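Long-range contact in Ice-binding protein (Colwellia, PDB 3WP9), which binds to the surface of ice crystals and inhibits their growth, and also keeps ice from recrystallising into larger grains: residues Tyr114-Asp119 with Trp136-Ser141. Sequence-based numbering, arbitrary orientation.
Sequences YKWSSD and WIMQIS
M138 lies alongside the rings of Y114 and W116, touching both, and its course can be followed atom by atom. CB rests 4.1 Å from CZ3 of W116. Beyond it the chain bends at both chi2 (-69°) and chi3 (-65°), which turns the thioether so that SD faces Y114 and CE reaches W116. SD meets CD1 of Y114 at 3.9 Å, an oblique Met-aromatic contact, and CE ends near the plane of the W116 indole, at its edge, a tight 3.2 Å from CH2; CE also nears Y114 CB. An unbranched, flexible methionine suits this place because it can fit its sulfur and methyl to two rings at once. I140 continues the apolar row, its CG1 lying 3.8 Å from CE3 of W116. Broad, flat rings at Y114 and W116 span the gap to M138 and I140 on the next strand; Y114 also stacks on the ring of H96, while the indole NE1 is satisfied by the carbonyl of L99.

The opposite face of the sheet carries K115 and Q139. Partly exposed, the long lysine can lie on the surface and curl its last two torsions, bringing NZ to 2.9 Å from Q139 OE1, a weak hydrogen bond. Glutamine suits its buried place because one amide works both ways: NE2 donates to the carbonyls of R91 and of A88 in helix 71-89.

Between the faces, Y114 N bonds I137 O, Y114 O accepts from Q139 N, and W116 N reaches Q139 O at 2.9 Å. S141 N then bonds W116 O where the strands end. Parallel, in-register strands from successive coils, with side chains at equivalent positions packed together inside, are characteristic of the right-handed beta-helix of this ice-binding family.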
loop_
_atom_site.group_PDB
_atom_site.type_symbol
_atom_site.label_atom_id
_atom_site.label_comp_id
_atom_site.label_asym_id
_atom_site.label_seq_id
_atom_site.Cartn_x
_atom_site.Cartn_y
_atom_site.Cartn_z
ATOM N N TYR A 114 -7.099 10.358 -10.885
ATOM C CA TYR A 114 -5.955 11.122 -11.312
ATOM C C TYR A 114 -5.056 10.198 -12.073
ATOM O O TYR A 114 -4.795 9.076 -11.626
ATOM C CB TYR A 114 -5.198 11.673 -10.074
ATOM C CG TYR A 114 -5.996 12.708 -9.293
ATOM C CD1 TYR A 114 -6.998 12.311 -8.434
ATOM C CD2 TYR A 114 -5.691 14.072 -9.388
ATOM C CE1 TYR A 114 -7.750 13.257 -7.685
ATOM C CE2 TYR A 114 -6.435 15.032 -8.640
ATOM C CZ TYR A 114 -7.459 14.596 -7.824
ATOM O OH TYR A 114 -8.219 15.513 -7.059
ATOM N N LYS A 115 -4.520 10.698 -13.150
ATOM C CA LYS A 115 -3.662 9.882 -13.989
ATOM C C LYS A 115 -2.390 10.614 -14.355
ATOM O O LYS A 115 -2.402 11.802 -14.740
ATOM C CB LYS A 115 -4.445 9.474 -15.259
ATOM C CG LYS A 115 -3.558 8.719 -16.254
ATOM C CD LYS A 115 -4.291 8.319 -17.527
ATOM C CE LYS A 115 -5.341 7.270 -17.201
ATOM N NZ LYS A 115 -4.682 5.987 -16.796
ATOM N N TRP A 116 -1.265 9.885 -14.299
ATOM C CA TRP A 116 -0.003 10.422 -14.705
ATOM C C TRP A 116 0.645 9.397 -15.603
ATOM O O TRP A 116 0.677 8.205 -15.256
ATOM C CB TRP A 116 0.947 10.625 -13.511
ATOM C CG TRP A 116 0.507 11.765 -12.600
ATOM C CD1 TRP A 116 0.897 13.092 -12.688
ATOM C CD2 TRP A 116 -0.364 11.661 -11.501
ATOM N NE1 TRP A 116 0.283 13.825 -11.665
ATOM C CE2 TRP A 116 -0.474 12.967 -10.920
ATOM C CE3 TRP A 116 -1.058 10.592 -10.910
ATOM C CZ2 TRP A 116 -1.259 13.203 -9.806
ATOM C CZ3 TRP A 116 -1.871 10.845 -9.800
ATOM C CH2 TRP A 116 -1.951 12.154 -9.260
ATOM N N SER A 117 1.227 9.898 -16.653
ATOM C CA SER A 117 1.935 9.037 -17.601
ATOM C C SER A 117 3.457 9.021 -17.254
ATOM O O SER A 117 4.289 8.499 -17.977
ATOM C CB SER A 117 1.668 9.524 -19.031
ATOM O OG SER A 117 2.309 10.768 -19.290
ATOM N N SER A 118 3.773 9.511 -16.068
ATOM C CA SER A 118 5.118 9.787 -15.630
ATOM C C SER A 118 5.263 9.160 -14.233
ATOM O O SER A 118 4.327 8.584 -13.675
ATOM C CB SER A 118 5.297 11.354 -15.466
ATOM O OG SER A 118 4.317 11.950 -14.539
ATOM N N ASP A 119 6.433 9.407 -13.674
ATOM C CA ASP A 119 6.635 9.218 -12.227
ATOM C C ASP A 119 5.804 10.287 -11.463
ATOM O O ASP A 119 5.438 11.380 -11.998
ATOM C CB ASP A 119 8.109 9.506 -11.913
ATOM C CG ASP A 119 9.084 8.543 -12.582
ATOM O OD1 ASP A 119 8.749 7.382 -12.870
ATOM O OD2 ASP A 119 10.257 8.944 -12.777
ATOM N N TRP A 136 -10.328 8.286 -4.035
ATOM C CA TRP A 136 -9.297 8.745 -4.932
ATOM C C TRP A 136 -8.605 7.521 -5.524
ATOM O O TRP A 136 -8.360 6.560 -4.829
ATOM C CB TRP A 136 -8.198 9.541 -4.190
ATOM C CG TRP A 136 -8.606 10.847 -3.565
ATOM C CD1 TRP A 136 -8.314 12.094 -4.015
ATOM C CD2 TRP A 136 -9.366 10.994 -2.367
ATOM N NE1 TRP A 136 -8.836 13.030 -3.136
ATOM C CE2 TRP A 136 -9.502 12.379 -2.137
ATOM C CE3 TRP A 136 -9.927 10.090 -1.453
ATOM C CZ2 TRP A 136 -10.207 12.887 -1.027
ATOM C CZ3 TRP A 136 -10.664 10.598 -0.340
ATOM C CH2 TRP A 136 -10.772 11.970 -0.161
ATOM N N ILE A 137 -8.506 7.543 -6.842
ATOM C CA ILE A 137 -7.713 6.572 -7.516
ATOM C C ILE A 137 -6.581 7.267 -8.267
ATOM O O ILE A 137 -6.756 8.160 -9.132
ATOM C CB ILE A 137 -8.614 5.612 -8.393
ATOM C CG1 ILE A 137 -9.679 4.807 -7.571
ATOM C CG2 ILE A 137 -7.681 4.742 -9.237
ATOM C CD1 ILE A 137 -10.537 3.958 -8.490
ATOM N N MET A 138 -5.333 6.864 -7.896
ATOM C CA MET A 138 -4.148 7.452 -8.427
ATOM C C MET A 138 -3.493 6.468 -9.403
ATOM O O MET A 138 -2.957 5.479 -9.007
ATOM C CB MET A 138 -3.170 7.853 -7.301
ATOM C CG MET A 138 -3.890 8.369 -6.059
ATOM S SD MET A 138 -4.663 9.939 -6.312
ATOM C CE MET A 138 -3.299 10.983 -6.592
ATOM N N GLN A 139 -3.491 6.840 -10.667
ATOM C CA GLN A 139 -3.056 5.924 -11.751
ATOM C C GLN A 139 -1.706 6.387 -12.218
ATOM O O GLN A 139 -1.592 7.391 -12.924
ATOM C CB GLN A 139 -4.050 5.974 -12.928
ATOM C CG GLN A 139 -5.359 5.466 -12.486
ATOM C CD GLN A 139 -6.420 5.709 -13.537
ATOM O OE1 GLN A 139 -6.263 6.557 -14.410
ATOM N NE2 GLN A 139 -7.456 4.931 -13.493
ATOM N N ILE A 140 -0.644 5.684 -11.759
ATOM C CA ILE A 140 0.717 6.137 -11.981
ATOM C C ILE A 140 1.477 5.140 -12.892
ATOM O O ILE A 140 1.750 4.024 -12.511
ATOM C CB ILE A 140 1.466 6.342 -10.620
ATOM C CG1 ILE A 140 0.733 7.426 -9.826
ATOM C CG2 ILE A 140 2.926 6.702 -10.872
ATOM C CD1 ILE A 140 1.064 7.298 -8.341
ATOM N N SER A 141 1.853 5.615 -14.065
ATOM C CA SER A 141 2.528 4.700 -14.994
ATOM C C SER A 141 4.049 4.581 -14.774
ATOM O O SER A 141 4.724 3.589 -15.211
ATOM C CB SER A 141 2.099 4.996 -16.435
ATOM O OG SER A 141 2.854 6.060 -16.897
#